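Myosin regulatory light chain (Physarum polycephalum, PDB 2BL0) binds a calcium ion in one EF-hand and probably serves as the regulatory light chain on the myosin heavy chain. Local coordinates at residues C[23-28]-C[46-51]; C[80-85]-C[132-137]. All coordinates share one frame; numbering follows the deposited sequence.

Contact 1: C[23-28]-C[46-51]; sequences ITKEGL and EMFNEA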
loop_
_atom_site.group_PDB
_atom_site.type_symbol
_atom_site.label_atom_id
_atom_site.label_comp_id
_atom_site.label_asym_id
_atom_site.label_seq_id
_atom_site.Cartn_x
_atom_site.Cartn_y
_atom_site.Cartn_z
ATOM N N ILE C 23 -23.326 10.243 -29.332
ATOM C CA ILE C 23 -22.649 11.435 -29.825
ATOM C C ILE C 23 -22.250 11.234 -31.254
ATOM O O ILE C 23 -21.465 10.334 -31.556
ATOM C CB ILE C 23 -21.393 11.735 -29.008
ATOM C CG1 ILE C 23 -21.739 11.867 -27.519
ATOM C CG2 ILE C 23 -20.678 12.985 -29.584
ATOM C CD1 ILE C 23 -20.534 11.932 -26.616
ATOM N N THR C 24 -22.764 12.095 -32.124
ATOM C CA THR C 24 -22.414 12.091 -33.526
ATOM C C THR C 24 -21.240 13.027 -33.761
ATOM O O THR C 24 -20.876 13.789 -32.874
ATOM C CB THR C 24 -23.604 12.565 -34.379
ATOM O OG1 THR C 24 -23.978 13.889 -33.984
ATOM C CG2 THR C 24 -24.842 11.735 -34.112
ATOM N N LYS C 25 -20.667 12.993 -34.965
ATOM C CA LYS C 25 -19.611 13.938 -35.330
ATOM C C LYS C 25 -20.112 15.367 -35.193
ATOM O O LYS C 25 -19.432 16.190 -34.614
ATOM C CB LYS C 25 -19.086 13.720 -36.747
ATOM C CG LYS C 25 -18.016 12.669 -36.830
ATOM C CD LYS C 25 -17.365 12.636 -38.206
ATOM C CE LYS C 25 -16.296 11.569 -38.262
ATOM N NZ LYS C 25 -15.362 11.784 -39.421
ATOM N N GLU C 26 -21.295 15.625 -35.745
ATOM C CA GLU C 26 -22.016 16.890 -35.604
ATOM C C GLU C 26 -22.134 17.316 -34.125
ATOM O O GLU C 26 -21.832 18.464 -33.755
ATOM C CB GLU C 26 -23.403 16.716 -36.240
ATOM C CG GLU C 26 -24.246 17.959 -36.392
ATOM C CD GLU C 26 -23.772 18.915 -37.482
ATOM O OE1 GLU C 26 -23.284 18.496 -38.557
ATOM O OE2 GLU C 26 -23.914 20.121 -37.243
ATOM N N GLY C 27 -22.565 16.395 -33.280
ATOM C CA GLY C 27 -22.707 16.683 -31.863
ATOM C C GLY C 27 -21.380 16.934 -31.176
ATOM O O GLY C 27 -21.274 17.811 -30.322
ATOM N N LEU C 28 -20.345 16.182 -31.559
ATOM C CA LEU C 28 -19.040 16.352 -30.915
ATOM C C LEU C 28 -18.453 17.722 -31.241
ATOM O O LEU C 28 -17.900 18.385 -30.358
ATOM C CB LEU C 28 -18.071 15.230 -31.284
ATOM C CG LEU C 28 -16.720 15.316 -30.548
ATOM C CD1 LEU C 28 -16.855 15.281 -29.024
ATOM C CD2 LEU C 28 -15.843 14.185 -31.035
ATOM N N GLU C 46 -9.522 11.802 -35.605
ATOM C CA GLU C 46 -8.827 10.799 -34.782
ATOM C C GLU C 46 -9.569 10.576 -33.467
ATOM O O GLU C 46 -9.797 9.441 -33.068
ATOM C CB GLU C 46 -7.392 11.263 -34.504
ATOM C CG GLU C 46 -6.565 10.455 -33.520
ATOM C CD GLU C 46 -5.189 11.081 -33.308
ATOM O OE1 GLU C 46 -5.107 12.251 -32.849
ATOM O OE2 GLU C 46 -4.182 10.419 -33.624
ATOM N N MET C 47 -9.968 11.657 -32.807
ATOM C CA MET C 47 -10.611 11.525 -31.496
ATOM C C MET C 47 -11.996 10.892 -31.657
ATOM O O MET C 47 -12.405 10.079 -30.832
ATOM C CB MET C 47 -10.650 12.849 -30.723
ATOM C CG MET C 47 -11.895 13.747 -30.935
ATOM S SD MET C 47 -11.769 15.319 -30.073
ATOM C CE MET C 47 -12.257 14.873 -28.499
ATOM N N PHE C 48 -12.704 11.234 -32.734
ATOM C CA PHE C 48 -14.036 10.679 -32.940
ATOM C C PHE C 48 -13.941 9.170 -33.195
ATOM O O PHE C 48 -14.683 8.377 -32.616
ATOM C CB PHE C 48 -14.816 11.369 -34.072
ATOM C CG PHE C 48 -16.236 10.885 -34.161
ATOM C CD1 PHE C 48 -17.223 11.437 -33.355
ATOM C CD2 PHE C 48 -16.565 9.823 -34.982
ATOM C CE1 PHE C 48 -18.516 10.947 -33.375
ATOM C CE2 PHE C 48 -17.851 9.318 -35.005
ATOM C CZ PHE C 48 -18.836 9.889 -34.200
ATOM N N ASN C 49 -13.004 8.802 -34.049
ATOM C CA ASN C 49 -12.809 7.421 -34.433
ATOM C C ASN C 49 -12.291 6.604 -33.257
ATOM O O ASN C 49 -12.620 5.442 -33.154
ATOM C CB ASN C 49 -11.864 7.313 -35.636
ATOM C CG ASN C 49 -12.441 7.948 -36.932
ATOM O OD1 ASN C 49 -11.679 8.342 -37.806
ATOM N ND2 ASN C 49 -13.773 8.035 -37.051
ATOM N N GLU C 50 -11.496 7.208 -32.369
ATOM C CA GLU C 50 -11.015 6.510 -31.159
ATOM C C GLU C 50 -12.216 6.081 -30.316
ATOM O O GLU C 50 -12.249 4.969 -29.759
ATOM C CB GLU C 50 -10.147 7.452 -30.289
ATOM C CG GLU C 50 -8.718 7.645 -30.758
ATOM C CD GLU C 50 -7.944 8.696 -29.978
ATOM O OE1 GLU C 50 -8.560 9.534 -29.271
ATOM O OE2 GLU C 50 -6.694 8.683 -30.084
ATOM N N ALA C 51 -13.191 6.983 -30.209
ATOM C CA ALA C 51 -14.345 6.775 -29.329
ATOM C C ALA C 51 -15.375 5.867 -29.984
ATOM O O ALA C 51 -15.961 5.017 -29.324
ATOM C CB ALA C 51 -14.975 8.096 -28.984
#
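Phe48 projects from helix 41-51 and lays one face of its ring against Lys25, where helix 25-35 begins. Lys25 CG stands 3.5 Å from the centroid of the Phe48 ring and 6° off its normal, the geometry of a CH-pi contact. The lysine chain runs on extended, bringing CE to 3.7 Å from Phe48 CD2, while its NZ makes a hydrogen bond with Asn45 OD1. Because its chi1 of -174° swings CG away from the backbone N, the Phe48 ring reaches the turn from strand to helix: Phe48 CE1 lies 3.4 Å from Lys25 N, and Ile23 O meets the ring edge near its plane at 3.5 Å from CE1. Leu28 CD2 approaches the edge too, 3.9 Å from Phe48 CD1, and touches Met47 CG. At the turn, Thr24 is the N-cap residue, its OG1 accepting from Gly27 N over 3.0 Å.

The contact joins the loop end and exiting helix of the first EF-hand to the entering helix of the second, next to the calcium ligand Asp52, with Ile59 of the paired strand also against Phe48. Shortening Phe48 to an alanine would probably open a gap between helices 25-35 and 41-51, leaving the Lys25 methylenes without their aromatic surface and Leu28 CD2 without the ring edge. Cohesion between the segments thus rests on dispersion and CH-pi contacts, Thr24 OG1 being bonded within its own segment.

Contact 2: C[80-85]-C[132-137]; sequences ILRQAF and RYDNFI
Arg82 and Asp134 form the salt bridge of this contact, which joins the entering helix of the third EF-hand, 78-87, to the start of the exiting helix of the fourth, 134-137, within the C-terminal EF-hand pair. The hydrogen bond within it is weak: Arg82 NH1 donates to Asp134 OD1 over 3.3 Å, at a fairly straight 157°, with the oxygen at the edge of the guanidinium and near its plane. A bend at chi3 turns the arginine end toward the aspartate. Its stronger polar partner is Glu78, bound through NH2, so the guanidinium is shared by two carboxylates and its positive charge is probably well balanced.

Tyr133, the N-cap residue of helix 134-137, sends its hydroxyl to a hydrogen bond with Asp89 and offers its ring to Phe85. The two rings form an offset stack, centroids 4.7 Å apart and planes at 14°. They slide past each other in opposite directions, so that each ring covers the other's CB: Tyr133 CB is 3.5 Å from the centroid of the Phe85 ring, and Phe85 CB is 3.7 Å from that of Tyr133. The tyrosine's chi1 of 68° places CG between the backbone N and the carbonyl carbon, which lays the ring over Phe85 CB.

Farther out, the side chains of Ile137 and Phe85 run past each other in opposite directions, with Ile137 CD1 3.9 Å from Phe85 CD1 and in plane at the edge of the Tyr133 ring. Phe120, Ile96 and an apolar side chain of another protein's chain also pack on Phe85. Phe136 crosses Phe85 at about a right angle, and Phe136 CD1 comes 4.0 Å from Phe85 CZ, at the edge of the Phe85 ring. Leu81 CD2 sits 3.7 Å from Phe136 CE1.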
loop_
_atom_site.group_PDB
_atom_site.type_symbol
_atom_site.label_atom_id
_atom_site.label_comp_id
_atom_site.label_asym_id
_atom_site.label_seq_id
_atom_site.Cartn_x
_atom_site.Cartn_y
_atom_site.Cartn_z
ATOM N N ILE C 80 -8.074 10.148 -2.884
ATOM C CA ILE C 80 -7.153 9.032 -2.717
ATOM C C ILE C 80 -5.732 9.475 -3.039
ATOM O O ILE C 80 -4.791 9.065 -2.358
ATOM C CB ILE C 80 -7.612 7.796 -3.528
ATOM C CG1 ILE C 80 -8.741 7.096 -2.758
ATOM C CG2 ILE C 80 -6.454 6.813 -3.752
ATOM C CD1 ILE C 80 -9.495 6.066 -3.535
ATOM N N LEU C 81 -5.582 10.317 -4.059
ATOM C CA LEU C 81 -4.276 10.855 -4.432
ATOM C C LEU C 81 -3.750 11.810 -3.356
ATOM O O LEU C 81 -2.558 11.798 -3.029
ATOM C CB LEU C 81 -4.356 11.546 -5.798
ATOM C CG LEU C 81 -3.096 12.248 -6.320
ATOM C CD1 LEU C 81 -1.887 11.312 -6.346
ATOM C CD2 LEU C 81 -3.324 12.850 -7.700
ATOM N N ARG C 82 -4.647 12.618 -2.791
ATOM C CA ARG C 82 -4.293 13.541 -1.714
ATOM C C ARG C 82 -3.747 12.797 -0.501
ATOM O O ARG C 82 -2.684 13.137 0.017
ATOM C CB ARG C 82 -5.516 14.370 -1.307
ATOM C CG ARG C 82 -5.301 15.276 -0.080
ATOM C CD ARG C 82 -6.440 16.273 0.181
ATOM N NE ARG C 82 -6.982 16.831 -1.054
ATOM C CZ ARG C 82 -6.360 17.723 -1.824
ATOM N NH1 ARG C 82 -5.161 18.198 -1.493
ATOM N NH2 ARG C 82 -6.943 18.143 -2.936
ATOM N N GLN C 83 -4.496 11.789 -0.063
ATOM C CA GLN C 83 -4.101 10.891 1.023
ATOM C C GLN C 83 -2.769 10.185 0.763
ATOM O O GLN C 83 -2.024 9.912 1.708
ATOM C CB GLN C 83 -5.154 9.804 1.227
ATOM C CG GLN C 83 -6.401 10.216 1.968
ATOM C CD GLN C 83 -7.310 9.028 2.222
ATOM O OE1 GLN C 83 -6.913 8.077 2.894
ATOM N NE2 GLN C 83 -8.526 9.072 1.676
ATOM N N ALA C 84 -2.503 9.843 -0.495
ATOM C CA ALA C 84 -1.276 9.142 -0.868
ATOM C C ALA C 84 -0.080 10.067 -0.677
ATOM O O ALA C 84 0.970 9.646 -0.202
ATOM C CB ALA C 84 -1.346 8.646 -2.295
ATOM N N PHE C 85 -0.254 11.338 -1.032
ATOM C CA PHE C 85 0.762 12.353 -0.750
ATOM C C PHE C 85 0.900 12.578 0.762
ATOM O O PHE C 85 2.000 12.833 1.247
ATOM C CB PHE C 85 0.440 13.664 -1.481
ATOM C CG PHE C 85 0.814 13.658 -2.955
ATOM C CD1 PHE C 85 -0.152 13.864 -3.932
ATOM C CD2 PHE C 85 2.126 13.453 -3.361
ATOM C CE1 PHE C 85 0.185 13.874 -5.273
ATOM C CE2 PHE C 85 2.472 13.466 -4.706
ATOM C CZ PHE C 85 1.499 13.685 -5.668
ATOM N N ARG C 132 5.470 20.848 -4.032
ATOM C CA ARG C 132 4.187 21.270 -3.447
ATOM C C ARG C 132 3.039 20.267 -3.627
ATOM O O ARG C 132 1.983 20.418 -3.010
ATOM C CB ARG C 132 3.750 22.628 -4.009
ATOM C CG ARG C 132 2.998 23.470 -2.986
ATOM C CD ARG C 132 1.497 23.588 -3.218
ATOM N NE ARG C 132 0.986 24.907 -2.849
ATOM C CZ ARG C 132 1.299 26.043 -3.469
ATOM N NH1 ARG C 132 0.773 27.188 -3.052
ATOM N NH2 ARG C 132 2.132 26.044 -4.508
ATOM N N TYR C 133 3.265 19.243 -4.443
ATOM C CA TYR C 133 2.233 18.337 -4.980
ATOM C C TYR C 133 0.812 18.829 -5.328
ATOM O O TYR C 133 0.137 18.174 -6.123
ATOM C CB TYR C 133 2.143 17.066 -4.128
ATOM C CG TYR C 133 1.609 17.236 -2.723
ATOM C CD1 TYR C 133 0.241 17.211 -2.469
ATOM C CD2 TYR C 133 2.483 17.356 -1.640
ATOM C CE1 TYR C 133 -0.254 17.324 -1.194
ATOM C CE2 TYR C 133 1.999 17.477 -0.355
ATOM C CZ TYR C 133 0.628 17.458 -0.134
ATOM O OH TYR C 133 0.137 17.572 1.149
ATOM N N ASP C 134 0.337 19.943 -4.766
ATOM C CA ASP C 134 -0.967 20.478 -5.164
ATOM C C ASP C 134 -0.921 21.004 -6.582
ATOM O O ASP C 134 -1.940 21.009 -7.258
ATOM C CB ASP C 134 -1.454 21.568 -4.204
ATOM C CG ASP C 134 -2.000 20.995 -2.917
ATOM O OD1 ASP C 134 -2.897 20.126 -3.012
ATOM O OD2 ASP C 134 -1.581 21.334 -1.780
ATOM N N ASN C 135 0.258 21.415 -7.045
ATOM C CA ASN C 135 0.422 21.835 -8.441
ATOM C C ASN C 135 0.117 20.683 -9.388
ATOM O O ASN C 135 -0.463 20.899 -10.451
ATOM C CB ASN C 135 1.836 22.359 -8.705
ATOM C CG ASN C 135 2.094 23.687 -8.018
ATOM O OD1 ASN C 135 1.561 23.946 -6.945
ATOM N ND2 ASN C 135 2.893 24.545 -8.650
ATOM N N PHE C 136 0.490 19.464 -8.996
ATOM C CA PHE C 136 0.144 18.276 -9.793
ATOM C C PHE C 136 -1.338 17.907 -9.691
ATOM O O PHE C 136 -2.002 17.682 -10.709
ATOM C CB PHE C 136 0.989 17.060 -9.396
ATOM C CG PHE C 136 0.508 15.775 -10.030
ATOM C CD1 PHE C 136 0.037 14.726 -9.254
ATOM C CD2 PHE C 136 0.490 15.639 -11.411
ATOM C CE1 PHE C 136 -0.405 13.550 -9.844
ATOM C CE2 PHE C 136 0.035 14.473 -12.006
ATOM C CZ PHE C 136 -0.417 13.429 -11.223
ATOM N N ILE C 137 -1.846 17.817 -8.464
ATOM C CA ILE C 137 -3.226 17.387 -8.234
ATOM C C ILE C 137 -4.208 18.293 -8.941
ATOM O O ILE C 137 -5.117 17.824 -9.623
ATOM C CB ILE C 137 -3.574 17.409 -6.746
ATOM C CG1 ILE C 137 -2.771 16.361 -5.966
ATOM C CG2 ILE C 137 -5.067 17.152 -6.544
ATOM C CD1 ILE C 137 -3.015 16.430 -4.487
#

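Overall arrangement
The two contacts come in series along the chain and lie on opposite sides of its centre, one in each EF-hand pair. Contact 1, in the N-terminal pair, uses strand 22-24 and helices 25-35 and 41-51; contact 2, in the C-terminal one, uses helices 78-87 and 134-137. Their centres are 32 Å apart and their nearest atoms about 20 Å, so they do not touch. Each joins two EF-hands of one pair, but in contact 1 the side chain of Phe48 is about 7 Å from the bound calcium ion, whereas contact 2 lies away from the calcium site. Residues of both also pack on a chain of another protein, as expected of a light chain whose two lobes grip a partner.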